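PDB 1XD5: antifungal protein GAFP-1 from Gastrodia elata, which probably binds mannose as a monomeric monocot lectin of the bulb type and is named for its antifungal activity. Local coordinates for residues G7-T12 with G51-M56; Y21-Q26 with Y83-Q88; G47-C52 with I64-R69. One frame throughout, in Å; residues are numbered along the deposited sequence.

Overall arrangement
All three contacts belong to one beta-prism of three four-stranded antiparallel sheets. Contact 1 (7-12 with 51-56) and contact 3 (47-52 with 64-69) serve the same sheet and share Gly-51 and Cys-52; the first is a ladder of backbone hydrogen bonds, the second a peripheral junction made by a serine hydroxyl, water and a few small apolar touches. Contact 2 (21-26 with 83-88) lies deepest: its centre is about 5 Å from the centre of the chain, against about 9 and 14 Å for contacts 1 and 3. It joins the other two sheets across the interior, mainly through leucine and aromatic side chains, without a hydrogen bond between them. Ile-25 connects them, its side chain touching Leu-54, Cys-52 and Ile-64.

Contact 1 (G7-T12 with G51-M56); sequences GHQLDT and GCVLKM
Leu-10 and Leu-54 grip each other's backbone in both directions: Leu-10 N reaches Leu-54 O at 2.7 Å, and Leu-54 N returns to Leu-10 O at 3.0 Å. Leu-54 O has a further neighbour, the CA-H of Gln-9, with its CA 3.0 Å away. Toward the start of segment 7-12 the ladder continues as Met-56 N donates a hydrogen bond to His-8 O, and Gly-7 N closes this end on Met-56 O at 2.8 Å. At the other end the backbone pairing gives way to a side chain. Thr-12 OG1, set beside its own backbone N (chi1 -55°), donates to Cys-52 O over 2.7 Å, coming from above the carbonyl plane, 48° out of it. The opposite edge of strand 52-56 is occupied too, since Val-53 and Lys-55 bond through their backbones to Tyr-65 and Val-63.

The polar end of Gln-9 is held within its own segment, just past the strand. Its NE2 donates to Asp-11 OD1 at 3.1 Å, almost in the amide plane, which fixes which way the amide is turned; OE1 is then brought within 3.1 Å of Lys-55 CE, the methylene next to the ammonium. Gln-9 and Lys-55 run alongside each other, while the lysine's charge is engaged by the Tyr-65 ring as a cation-pi pair. On the other face Leu-10 CD1 rests against Leu-54 CD2, near Ile-25. By this pairing an N-terminal strand, 8-10, completes a four-stranded sheet built otherwise from residues 52-73, one of the three sheets of the beta-prism II fold known from monocot mannose-binding lectins.

Contact 2 (Y21-Q26 with Y83-Q88); sequences YLFIIQ and YYLILQ
Leu-87 reaches across to Tyr-21 and Phe-23 in the interior of the beta-prism, where two of the three sheets face one another. The axes of strands 21-25 and 84-87 come no closer than 8.7 Å, at 137°, too far apart for backbone pairing; side chains reach over the gap, in part onto the facing backbone.

Leu-87 does most of this work. From CB the chain swings CG anti to the backbone N (chi1 177°), and contact begins at CG, which comes 4.2 Å from Tyr-21 CB. At the fork, CD1 stays with that same methylene carbon of Tyr-21. CD2 goes deeper and lies against the backbone of the facing strand: it is 3.6 Å from Tyr-21 O, then passes Leu-22 N and ends 4.0 Å from Phe-23 CB. One methyl thus spans three consecutive residues, and its touch on a carbonyl oxygen is plain packing. Leu-87 also meets Val-93 in its own sheet and Glu-18 of strand 15-18.

Two residues earlier, Leu-85 meets Phe-23, whose side chain also touches Leu-31 and Leu-33 and so extends the apolar interior. At the start of segment 21-26, Tyr-21 CD1 comes 4.0 Å from Gln-88 O, a backbone atom. The Phe-23 and Leu-85 side chains cross at about a right angle, Phe-23 CE2 meeting Leu-85 CD2 at 4.0 Å.

Contact 3 (G47-C52 with I64-R69); sequences GKASGC and IYSGSR
Ala-49 touches Ser-66 and Arg-69 where the loop leading into strand 52-56 of the beta-prism packs on a beta hairpin, whose strands 62-66 and 69-73 are joined by a type II' turn from Ser-66 to Arg-69. Gly-67 supplies the positive phi of that turn. Ala-49 CB points toward the hairpin and sits 3.7 Å from Ser-66 OG, with Arg-69 NH2 also near its methyl. The arginine chain bends at chi2 and chi3, which folds the guanidinium back over the turn; one face has Ser-66 O 3.3 Å above it, offset toward the rim.

The CB of Ser-50 points away from the hairpin, and its carbonyl makes the contact. Ser-66 OG, anti to its backbone N (chi1 177°), donates to Ser-50 O over 2.8 Å, tilted 19° from the carbonyl plane. This is the direct hydrogen bond between loop and hairpin. A water weakly bonded to both Ser-50 N and Arg-69 NH2 adds a looser link at the guanidinium edge.

Gly-51, at a positive phi, carries the loop onward. Its carbonyl is bridged to the hairpin by a second water, which donates to Gly-51 O at 2.8 Å and accepts from Gly-67 N at the same distance.

Cys-52, last in the segment, is buried, and its disulfide to Cys-29 secures the segment to another part of the chain. The sulfur lies against strand 62-66, Cys-52 SG being 3.7 Å from both Ile-64 CG2 and Ser-66 CB, while Cys-52 CA directs its C-H to Tyr-65 O at 3.2 Å.

Contact 1 (G7-T12 with G51-M56)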
ATOM      1  N   GLY A   7       1.859  -5.320 -10.894  1.00 12.99           N
ATOM      2  CA  GLY A   7       1.120  -6.340 -11.614  1.00 13.19           C
ATOM      3  C   GLY A   7       0.448  -7.313 -10.669  1.00 13.68           C
ATOM      4  O   GLY A   7      -0.206  -8.268 -11.109  1.00 13.50           O
ATOM      5  N   HIS A   8       0.624  -7.084  -9.366  1.00 13.71           N
ATOM      6  CA  HIS A   8       0.028  -7.937  -8.342  1.00 14.23           C
ATOM      7  C   HIS A   8      -0.847  -7.123  -7.391  1.00 13.63           C
ATOM      8  O   HIS A   8      -0.769  -5.894  -7.357  1.00 12.70           O
ATOM      9  CB  HIS A   8       1.111  -8.694  -7.564  1.00 14.65           C
ATOM     10  CG  HIS A   8       1.878  -9.663  -8.407  1.00 18.02           C
ATOM     11  ND1 HIS A   8       1.557 -11.002  -8.480  1.00 21.14           N
ATOM     12  CD2 HIS A   8       2.937  -9.485  -9.233  1.00 20.75           C
ATOM     13  CE1 HIS A   8       2.390 -11.608  -9.308  1.00 22.08           C
ATOM     14  NE2 HIS A   8       3.237 -10.710  -9.781  1.00 21.67           N
ATOM     15  N   GLN A   9      -1.684  -7.823  -6.637  1.00 13.50           N
ATOM     16  CA  GLN A   9      -2.627  -7.159  -5.756  1.00 13.91           C
ATOM     17  C   GLN A   9      -2.741  -7.867  -4.425  1.00 13.60           C
ATOM     18  O   GLN A   9      -2.423  -9.055  -4.306  1.00 13.01           O
ATOM     19  CB  GLN A   9      -3.998  -7.035  -6.424  1.00 13.87           C
ATOM     20  CG  GLN A   9      -4.819  -8.311  -6.428  1.00 17.41           C
ATOM     21  CD  GLN A   9      -6.144  -8.126  -7.120  1.00 20.14           C
ATOM     22  OE1 GLN A   9      -6.225  -7.415  -8.116  1.00 22.75           O
ATOM     23  NE2 GLN A   9      -7.184  -8.758  -6.595  1.00 20.50           N
ATOM     24  N   LEU A  10      -3.164  -7.122  -3.410  1.00 13.02           N
ATOM     25  CA  LEU A  10      -3.568  -7.756  -2.172  1.00 13.25           C
ATOM     26  C   LEU A  10      -5.074  -7.901  -2.239  1.00 13.32           C
ATOM     27  O   LEU A  10      -5.776  -6.944  -2.563  1.00 12.54           O
ATOM     28  CB  LEU A  10      -3.154  -6.933  -0.954  1.00 13.00           C
ATOM     29  CG  LEU A  10      -1.657  -6.739  -0.689  1.00 13.73           C
ATOM     30  CD1 LEU A  10      -1.465  -5.712   0.420  1.00 14.94           C
ATOM     31  CD2 LEU A  10      -0.952  -8.050  -0.340  1.00 13.82           C
ATOM     32  N   ASP A  11      -5.565  -9.100  -1.947  1.00 13.33           N
ATOM     33  CA  ASP A  11      -6.999  -9.319  -1.856  1.00 14.42           C
ATOM     34  C   ASP A  11      -7.491  -8.704  -0.555  1.00 13.70           C
ATOM     35  O   ASP A  11      -6.692  -8.260   0.276  1.00 12.88           O
ATOM     36  CB  ASP A  11      -7.337 -10.814  -1.907  1.00 15.58           C
ATOM     37  CG  ASP A  11      -6.901 -11.470  -3.207  1.00 20.38           C
ATOM     38  OD1 ASP A  11      -7.042 -10.841  -4.290  1.00 24.48           O
ATOM     39  OD2 ASP A  11      -6.397 -12.620  -3.245  1.00 25.67           O
ATOM     40  N   THR A  12      -8.808  -8.665  -0.386  1.00 13.02           N
ATOM     41  CA  THR A  12      -9.407  -8.088   0.809  1.00 12.51           C
ATOM     42  C   THR A  12      -8.856  -8.720   2.078  1.00 12.18           C
ATOM     43  O   THR A  12      -8.840  -9.935   2.204  1.00 12.14           O
ATOM     44  CB  THR A  12     -10.920  -8.274   0.763  1.00 12.70           C
ATOM     45  OG1 THR A  12     -11.414  -7.722  -0.456  1.00 11.96           O
ATOM     46  CG2 THR A  12     -11.584  -7.439   1.863  1.00 13.27           C
ATOM     47  N   GLY A  51     -15.115  -4.915   0.391  1.00 17.51           N
ATOM     48  CA  GLY A  51     -14.475  -5.940  -0.410  1.00 16.74           C
ATOM     49  C   GLY A  51     -13.394  -5.367  -1.305  1.00 15.85           C
ATOM     50  O   GLY A  51     -13.241  -5.803  -2.445  1.00 15.82           O
ATOM     51  N   CYS A  52     -12.646  -4.396  -0.785  1.00 14.56           N
ATOM     52  CA  CYS A  52     -11.609  -3.731  -1.568  1.00 14.39           C
ATOM     53  C   CYS A  52     -10.358  -4.557  -1.739  1.00 13.48           C
ATOM     54  O   CYS A  52     -10.051  -5.418  -0.926  1.00 12.94           O
ATOM     55  CB  CYS A  52     -11.227  -2.386  -0.959  1.00 14.36           C
ATOM     56  SG  CYS A  52     -12.425  -1.120  -1.390  1.00 16.32           S
ATOM     57  N   VAL A  53      -9.633  -4.257  -2.806  1.00 13.18           N
ATOM     58  CA  VAL A  53      -8.334  -4.860  -3.067  1.00 12.38           C
ATOM     59  C   VAL A  53      -7.326  -3.734  -3.293  1.00 12.14           C
ATOM     60  O   VAL A  53      -7.710  -2.595  -3.578  1.00 11.78           O
ATOM     61  CB  VAL A  53      -8.405  -5.846  -4.264  1.00 12.61           C
ATOM     62  CG1 VAL A  53      -9.456  -6.927  -3.997  1.00 13.12           C
ATOM     63  CG2 VAL A  53      -8.724  -5.118  -5.564  1.00 12.36           C
ATOM     64  N   LEU A  54      -6.046  -4.044  -3.140  1.00 11.24           N
ATOM     65  CA  LEU A  54      -5.007  -3.057  -3.298  1.00 11.11           C
ATOM     66  C   LEU A  54      -4.119  -3.511  -4.450  1.00 11.42           C
ATOM     67  O   LEU A  54      -3.549  -4.597  -4.395  1.00 10.19           O
ATOM     68  CB  LEU A  54      -4.184  -2.919  -2.006  1.00 10.83           C
ATOM     69  CG  LEU A  54      -3.053  -1.878  -2.037  1.00 11.41           C
ATOM     70  CD1 LEU A  54      -3.618  -0.470  -2.182  1.00  8.35           C
ATOM     71  CD2 LEU A  54      -2.146  -1.975  -0.795  1.00  9.00           C
ATOM     72  N   LYS A  55      -4.031  -2.689  -5.490  1.00 11.24           N
ATOM     73  CA  LYS A  55      -3.284  -3.053  -6.689  1.00 12.40           C
ATOM     74  C   LYS A  55      -2.047  -2.183  -6.835  1.00 11.69           C
ATOM     75  O   LYS A  55      -2.155  -0.967  -6.905  1.00 11.00           O
ATOM     76  CB  LYS A  55      -4.165  -2.896  -7.938  1.00 13.07           C
ATOM     77  CG  LYS A  55      -5.362  -3.837  -8.002  1.00 16.86           C
ATOM     78  CD  LYS A  55      -5.926  -3.915  -9.431  1.00 21.88           C
ATOM     79  CE  LYS A  55      -7.196  -4.763  -9.491  1.00 25.01           C
ATOM     80  NZ  LYS A  55      -7.955  -4.570 -10.767  1.00 28.23           N
ATOM     81  N   MET A  56      -0.879  -2.816  -6.896  1.00 11.47           N
ATOM     82  CA  MET A  56       0.354  -2.135  -7.242  1.00 11.56           C
ATOM     83  C   MET A  56       0.448  -2.258  -8.759  1.00 11.72           C
ATOM     84  O   MET A  56       0.698  -3.346  -9.279  1.00 11.68           O
ATOM     85  CB  MET A  56       1.555  -2.792  -6.542  1.00 11.58           C
ATOM     86  CG  MET A  56       2.929  -2.178  -6.861  1.00 13.79           C
ATOM     87  SD  MET A  56       3.138  -0.499  -6.210  1.00 17.11           S
ATOM     88  CE  MET A  56       2.932   0.505  -7.697  1.00 15.04           C
TER

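Contact 2 (Y21-Q26 with Y83-Q88)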
ATOM      1  N   TYR A  21       4.639  -4.492  12.444  1.00  9.29           N
ATOM      2  CA  TYR A  21       4.013  -3.579  11.490  1.00  9.23           C
ATOM      3  C   TYR A  21       3.126  -4.320  10.513  1.00  9.54           C
ATOM      4  O   TYR A  21       3.500  -5.365   9.967  1.00  9.33           O
ATOM      5  CB  TYR A  21       5.061  -2.759  10.718  1.00  9.18           C
ATOM      6  CG  TYR A  21       6.073  -2.043  11.587  1.00  9.69           C
ATOM      7  CD1 TYR A  21       7.404  -1.949  11.193  1.00  9.56           C
ATOM      8  CD2 TYR A  21       5.698  -1.455  12.802  1.00 10.80           C
ATOM      9  CE1 TYR A  21       8.339  -1.293  11.980  1.00 10.18           C
ATOM     10  CE2 TYR A  21       6.627  -0.802  13.601  1.00 10.79           C
ATOM     11  CZ  TYR A  21       7.943  -0.723  13.179  1.00 11.79           C
ATOM     12  OH  TYR A  21       8.864  -0.081  13.959  1.00 11.06           O
ATOM     13  N   LEU A  22       1.943  -3.756  10.286  1.00  9.82           N
ATOM     14  CA  LEU A  22       0.950  -4.375   9.435  1.00  9.65           C
ATOM     15  C   LEU A  22       0.354  -3.313   8.536  1.00  9.10           C
ATOM     16  O   LEU A  22      -0.192  -2.327   9.027  1.00  8.98           O
ATOM     17  CB  LEU A  22      -0.153  -5.003  10.296  1.00 10.14           C
ATOM     18  CG  LEU A  22      -1.264  -5.782   9.585  1.00 11.62           C
ATOM     19  CD1 LEU A  22      -0.729  -7.112   9.070  1.00 13.45           C
ATOM     20  CD2 LEU A  22      -2.411  -6.013  10.549  1.00 12.54           C
ATOM     21  N   PHE A  23       0.453  -3.526   7.227  1.00  8.50           N
ATOM     22  CA  PHE A  23      -0.120  -2.608   6.245  1.00  8.37           C
ATOM     23  C   PHE A  23      -1.186  -3.391   5.515  1.00  8.24           C
ATOM     24  O   PHE A  23      -0.877  -4.298   4.734  1.00  7.42           O
ATOM     25  CB  PHE A  23       0.960  -2.144   5.268  1.00  8.74           C
ATOM     26  CG  PHE A  23       0.546  -0.984   4.396  1.00  9.21           C
ATOM     27  CD1 PHE A  23       0.211   0.240   4.950  1.00  9.20           C
ATOM     28  CD2 PHE A  23       0.542  -1.111   3.012  1.00 10.88           C
ATOM     29  CE1 PHE A  23      -0.136   1.319   4.148  1.00 10.57           C
ATOM     30  CE2 PHE A  23       0.177  -0.036   2.205  1.00  9.71           C
ATOM     31  CZ  PHE A  23      -0.151   1.174   2.775  1.00 10.08           C
ATOM     32  N   ILE A  24      -2.441  -3.042   5.779  1.00  8.09           N
ATOM     33  CA  ILE A  24      -3.551  -3.913   5.422  1.00  8.17           C
ATOM     34  C   ILE A  24      -4.665  -3.176   4.665  1.00  8.09           C
ATOM     35  O   ILE A  24      -5.052  -2.065   5.019  1.00  7.87           O
ATOM     36  CB  ILE A  24      -4.076  -4.647   6.695  1.00  8.09           C
ATOM     37  CG1 ILE A  24      -5.214  -5.616   6.359  1.00  8.65           C
ATOM     38  CG2 ILE A  24      -4.485  -3.651   7.793  1.00  8.00           C
ATOM     39  CD1 ILE A  24      -5.486  -6.671   7.472  1.00  8.24           C
ATOM     40  N   ILE A  25      -5.159  -3.801   3.601  1.00  8.61           N
ATOM     41  CA  ILE A  25      -6.366  -3.295   2.950  1.00  8.69           C
ATOM     42  C   ILE A  25      -7.574  -4.000   3.573  1.00  9.01           C
ATOM     43  O   ILE A  25      -7.748  -5.215   3.454  1.00  8.98           O
ATOM     44  CB  ILE A  25      -6.294  -3.428   1.405  1.00  8.56           C
ATOM     45  CG1 ILE A  25      -7.607  -2.978   0.743  1.00  8.84           C
ATOM     46  CG2 ILE A  25      -5.918  -4.853   0.968  1.00  9.45           C
ATOM     47  CD1 ILE A  25      -7.919  -1.479   0.917  1.00  8.96           C
ATOM     48  N   GLN A  26      -8.390  -3.229   4.274  1.00  8.75           N
ATOM     49  CA  GLN A  26      -9.442  -3.806   5.088  1.00  9.20           C
ATOM     50  C   GLN A  26     -10.724  -4.012   4.316  1.00  9.33           C
ATOM     51  O   GLN A  26     -10.932  -3.412   3.258  1.00  8.73           O
ATOM     52  CB  GLN A  26      -9.696  -2.937   6.324  1.00  8.80           C
ATOM     53  CG  GLN A  26      -8.476  -2.840   7.229  1.00  9.49           C
ATOM     54  CD  GLN A  26      -8.693  -1.975   8.462  1.00 10.64           C
ATOM     55  OE1 GLN A  26      -7.961  -2.116   9.439  1.00  9.56           O
ATOM     56  NE2 GLN A  26      -9.694  -1.084   8.424  1.00  8.90           N
ATOM     57  N   TYR A  83       7.893  -1.965 -10.473  1.00 14.24           N
ATOM     58  CA  TYR A  83       7.861  -1.241  -9.209  1.00 13.45           C
ATOM     59  C   TYR A  83       7.496  -2.227  -8.118  1.00 13.16           C
ATOM     60  O   TYR A  83       6.941  -3.290  -8.398  1.00 13.10           O
ATOM     61  CB  TYR A  83       6.835  -0.104  -9.261  1.00 13.93           C
ATOM     62  CG  TYR A  83       7.085   0.897 -10.366  1.00 14.81           C
ATOM     63  CD1 TYR A  83       6.418   0.795 -11.591  1.00 15.34           C
ATOM     64  CD2 TYR A  83       8.000   1.934 -10.198  1.00 15.94           C
ATOM     65  CE1 TYR A  83       6.659   1.701 -12.616  1.00 15.67           C
ATOM     66  CE2 TYR A  83       8.244   2.853 -11.212  1.00 15.31           C
ATOM     67  CZ  TYR A  83       7.575   2.724 -12.420  1.00 16.90           C
ATOM     68  OH  TYR A  83       7.808   3.635 -13.419  1.00 16.07           O
ATOM     69  N   TYR A  84       7.812  -1.892  -6.873  1.00 12.74           N
ATOM     70  CA  TYR A  84       7.313  -2.691  -5.760  1.00 12.41           C
ATOM     71  C   TYR A  84       6.998  -1.799  -4.592  1.00 12.01           C
ATOM     72  O   TYR A  84       7.636  -0.768  -4.402  1.00 12.36           O
ATOM     73  CB  TYR A  84       8.276  -3.823  -5.356  1.00 12.56           C
ATOM     74  CG  TYR A  84       9.640  -3.361  -4.917  1.00 12.80           C
ATOM     75  CD1 TYR A  84      10.625  -3.082  -5.853  1.00 14.54           C
ATOM     76  CD2 TYR A  84       9.955  -3.223  -3.567  1.00 14.06           C
ATOM     77  CE1 TYR A  84      11.890  -2.650  -5.465  1.00 14.52           C
ATOM     78  CE2 TYR A  84      11.229  -2.789  -3.162  1.00 13.42           C
ATOM     79  CZ  TYR A  84      12.185  -2.514  -4.131  1.00 14.21           C
ATOM     80  OH  TYR A  84      13.434  -2.078  -3.787  1.00 13.83           O
ATOM     81  N   LEU A  85       5.982  -2.205  -3.842  1.00 11.70           N
ATOM     82  CA  LEU A  85       5.609  -1.587  -2.579  1.00 11.16           C
ATOM     83  C   LEU A  85       6.237  -2.406  -1.450  1.00 11.13           C
ATOM     84  O   LEU A  85       6.149  -3.631  -1.453  1.00 10.82           O
ATOM     85  CB  LEU A  85       4.089  -1.614  -2.438  1.00 10.73           C
ATOM     86  CG  LEU A  85       3.501  -1.021  -1.159  1.00 11.64           C
ATOM     87  CD1 LEU A  85       3.633   0.494  -1.182  1.00 10.56           C
ATOM     88  CD2 LEU A  85       2.042  -1.443  -1.028  1.00 12.50           C
ATOM     89  N   ILE A  86       6.874  -1.741  -0.493  1.00 10.31           N
ATOM     90  CA  ILE A  86       7.510  -2.474   0.593  1.00 10.76           C
ATOM     91  C   ILE A  86       7.248  -1.824   1.946  1.00 10.80           C
ATOM     92  O   ILE A  86       7.297  -0.596   2.080  1.00 10.96           O
ATOM     93  CB  ILE A  86       9.035  -2.667   0.325  1.00 10.46           C
ATOM     94  CG1 ILE A  86       9.669  -3.585   1.383  1.00 10.70           C
ATOM     95  CG2 ILE A  86       9.759  -1.312   0.219  1.00 10.36           C
ATOM     96  CD1 ILE A  86      11.033  -4.117   1.011  1.00  9.93           C
ATOM     97  N   LEU A  87       6.944  -2.662   2.934  1.00 11.27           N
ATOM     98  CA  LEU A  87       6.894  -2.235   4.323  1.00 11.14           C
ATOM     99  C   LEU A  87       8.287  -2.424   4.940  1.00 11.28           C
ATOM    100  O   LEU A  87       8.738  -3.550   5.154  1.00 11.45           O
ATOM    101  CB  LEU A  87       5.816  -3.024   5.072  1.00 11.50           C
ATOM    102  CG  LEU A  87       5.594  -2.823   6.578  1.00 12.30           C
ATOM    103  CD1 LEU A  87       5.548  -1.373   6.956  1.00 12.44           C
ATOM    104  CD2 LEU A  87       4.314  -3.528   7.017  1.00 11.31           C
ATOM    105  N   GLN A  88       8.970  -1.313   5.196  1.00 10.95           N
ATOM    106  CA  GLN A  88      10.348  -1.351   5.650  1.00 11.58           C
ATOM    107  C   GLN A  88      10.463  -1.577   7.152  1.00 11.55           C
ATOM    108  O   GLN A  88       9.519  -1.331   7.913  1.00 11.46           O
ATOM    109  CB  GLN A  88      11.070  -0.061   5.266  1.00 11.51           C
ATOM    110  CG  GLN A  88      11.043   0.237   3.775  1.00 11.99           C
ATOM    111  CD  GLN A  88      11.900   1.425   3.415  1.00 13.03           C
ATOM    112  OE1 GLN A  88      12.179   2.300   4.257  1.00 13.76           O
ATOM    113  NE2 GLN A  88      12.327   1.466   2.174  1.00 10.18           N
TER

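Contact 3 (G47-C52 with I64-R69)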
ATOM      1  N   GLY A  47     -15.629   2.796   4.565  1.00 12.11           N
ATOM      2  CA  GLY A  47     -17.021   3.028   4.242  1.00 13.55           C
ATOM      3  C   GLY A  47     -17.301   3.488   2.822  1.00 14.24           C
ATOM      4  O   GLY A  47     -18.468   3.638   2.469  1.00 14.20           O
ATOM      5  N   LYS A  48     -16.260   3.701   2.009  1.00 14.36           N
ATOM      6  CA  LYS A  48     -16.457   4.125   0.608  1.00 15.40           C
ATOM      7  C   LYS A  48     -17.062   3.005  -0.227  1.00 15.85           C
ATOM      8  O   LYS A  48     -17.764   3.247  -1.213  1.00 16.32           O
ATOM      9  CB  LYS A  48     -15.142   4.581  -0.025  1.00 15.37           C
ATOM     10  CG  LYS A  48     -14.552   5.838   0.580  1.00 16.72           C
ATOM     11  CD  LYS A  48     -15.405   7.059   0.312  1.00 17.82           C
ATOM     12  CE  LYS A  48     -14.632   8.327   0.661  1.00 19.32           C
ATOM     13  NZ  LYS A  48     -15.438   9.543   0.389  1.00 19.74           N
ATOM     14  N   ALA A  49     -16.767   1.778   0.185  1.00 15.93           N
ATOM     15  CA  ALA A  49     -17.272   0.569  -0.441  1.00 16.82           C
ATOM     16  C   ALA A  49     -16.821  -0.566   0.472  1.00 17.30           C
ATOM     17  O   ALA A  49     -16.299  -0.309   1.559  1.00 17.80           O
ATOM     18  CB  ALA A  49     -16.688   0.410  -1.843  1.00 16.42           C
ATOM     19  N   SER A  50     -17.004  -1.807   0.036  1.00 17.79           N
ATOM     20  CA  SER A  50     -16.503  -2.954   0.780  1.00 18.30           C
ATOM     21  C   SER A  50     -15.838  -3.953  -0.175  1.00 17.86           C
ATOM     22  O   SER A  50     -15.956  -3.835  -1.397  1.00 17.93           O
ATOM     23  CB  SER A  50     -17.623  -3.616   1.589  1.00 18.72           C
ATOM     24  OG  SER A  50     -18.562  -4.222   0.727  1.00 21.44           O
ATOM     25  N   GLY A  51     -15.115  -4.915   0.391  1.00 17.51           N
ATOM     26  CA  GLY A  51     -14.475  -5.940  -0.410  1.00 16.74           C
ATOM     27  C   GLY A  51     -13.394  -5.367  -1.305  1.00 15.85           C
ATOM     28  O   GLY A  51     -13.241  -5.803  -2.445  1.00 15.82           O
ATOM     29  N   CYS A  52     -12.646  -4.396  -0.785  1.00 14.56           N
ATOM     30  CA  CYS A  52     -11.609  -3.731  -1.568  1.00 14.39           C
ATOM     31  C   CYS A  52     -10.358  -4.557  -1.739  1.00 13.48           C
ATOM     32  O   CYS A  52     -10.051  -5.418  -0.926  1.00 12.94           O
ATOM     33  CB  CYS A  52     -11.227  -2.386  -0.959  1.00 14.36           C
ATOM     34  SG  CYS A  52     -12.425  -1.120  -1.390  1.00 16.32           S
ATOM     35  N   ILE A  64      -6.603   1.539  -4.748  1.00 10.32           N
ATOM     36  CA  ILE A  64      -7.602   0.721  -4.086  1.00 10.38           C
ATOM     37  C   ILE A  64      -8.790   0.581  -5.030  1.00 11.12           C
ATOM     38  O   ILE A  64      -9.319   1.586  -5.514  1.00 10.30           O
ATOM     39  CB  ILE A  64      -8.050   1.373  -2.752  1.00  9.72           C
ATOM     40  CG1 ILE A  64      -6.870   1.503  -1.781  1.00  9.09           C
ATOM     41  CG2 ILE A  64      -9.216   0.580  -2.128  1.00 10.43           C
ATOM     42  CD1 ILE A  64      -7.229   2.230  -0.481  1.00  7.73           C
ATOM     43  N   TYR A  65      -9.205  -0.659  -5.277  1.00 12.25           N
ATOM     44  CA  TYR A  65     -10.392  -0.937  -6.090  1.00 14.37           C
ATOM     45  C   TYR A  65     -11.409  -1.722  -5.294  1.00 14.89           C
ATOM     46  O   TYR A  65     -11.044  -2.528  -4.445  1.00 14.81           O
ATOM     47  CB  TYR A  65     -10.040  -1.775  -7.329  1.00 14.86           C
ATOM     48  CG  TYR A  65      -9.282  -1.040  -8.402  1.00 16.27           C
ATOM     49  CD1 TYR A  65      -9.946  -0.303  -9.383  1.00 18.40           C
ATOM     50  CD2 TYR A  65      -7.895  -1.098  -8.445  1.00 18.28           C
ATOM     51  CE1 TYR A  65      -9.231   0.374 -10.378  1.00 20.21           C
ATOM     52  CE2 TYR A  65      -7.180  -0.442  -9.427  1.00 20.08           C
ATOM     53  CZ  TYR A  65      -7.842   0.300 -10.380  1.00 20.66           C
ATOM     54  OH  TYR A  65      -7.088   0.944 -11.340  1.00 23.41           O
ATOM     55  N   SER A  66     -12.686  -1.495  -5.584  1.00 16.39           N
ATOM     56  CA  SER A  66     -13.745  -2.390  -5.126  1.00 17.76           C
ATOM     57  C   SER A  66     -14.380  -2.902  -6.406  1.00 18.70           C
ATOM     58  O   SER A  66     -15.056  -2.153  -7.110  1.00 18.73           O
ATOM     59  CB  SER A  66     -14.766  -1.661  -4.254  1.00 18.24           C
ATOM     60  OG  SER A  66     -15.826  -2.535  -3.873  1.00 19.35           O
ATOM     61  N   GLY A  67     -14.118  -4.162  -6.739  1.00 19.82           N
ATOM     62  CA  GLY A  67     -14.466  -4.664  -8.060  1.00 21.23           C
ATOM     63  C   GLY A  67     -13.777  -3.806  -9.103  1.00 22.11           C
ATOM     64  O   GLY A  67     -12.556  -3.637  -9.056  1.00 22.58           O
ATOM     65  N   SER A  68     -14.552  -3.227 -10.018  1.00 22.83           N
ATOM     66  CA  SER A  68     -13.987  -2.380 -11.074  1.00 23.45           C
ATOM     67  C   SER A  68     -13.912  -0.886 -10.709  1.00 23.17           C
ATOM     68  O   SER A  68     -13.321  -0.091 -11.442  1.00 23.75           O
ATOM     69  CB  SER A  68     -14.767  -2.563 -12.385  1.00 23.88           C
ATOM     70  OG  SER A  68     -16.104  -2.101 -12.240  1.00 26.12           O
ATOM     71  N   ARG A  69     -14.501  -0.508  -9.580  1.00 22.89           N
ATOM     72  CA  ARG A  69     -14.539   0.900  -9.167  1.00 22.09           C
ATOM     73  C   ARG A  69     -13.261   1.313  -8.440  1.00 20.34           C
ATOM     74  O   ARG A  69     -12.863   0.655  -7.484  1.00 19.65           O
ATOM     75  CB  ARG A  69     -15.737   1.148  -8.254  1.00 22.71           C
ATOM     76  CG  ARG A  69     -17.099   0.857  -8.895  1.00 26.22           C
ATOM     77  CD  ARG A  69     -17.796  -0.380  -8.342  1.00 30.72           C
ATOM     78  NE  ARG A  69     -18.031  -0.286  -6.903  1.00 33.59           N
ATOM     79  CZ  ARG A  69     -18.464  -1.284  -6.141  1.00 35.78           C
ATOM     80  NH1 ARG A  69     -18.720  -2.476  -6.670  1.00 37.71           N
ATOM     81  NH2 ARG A  69     -18.640  -1.091  -4.839  1.00 36.87           N
TER
HETATM   82  O   HOH W   1     -19.419  -1.821  -2.265  1.00 32.47           O
HETATM   83  O   HOH W   2     -12.556  -5.958  -5.201  1.00 31.17           O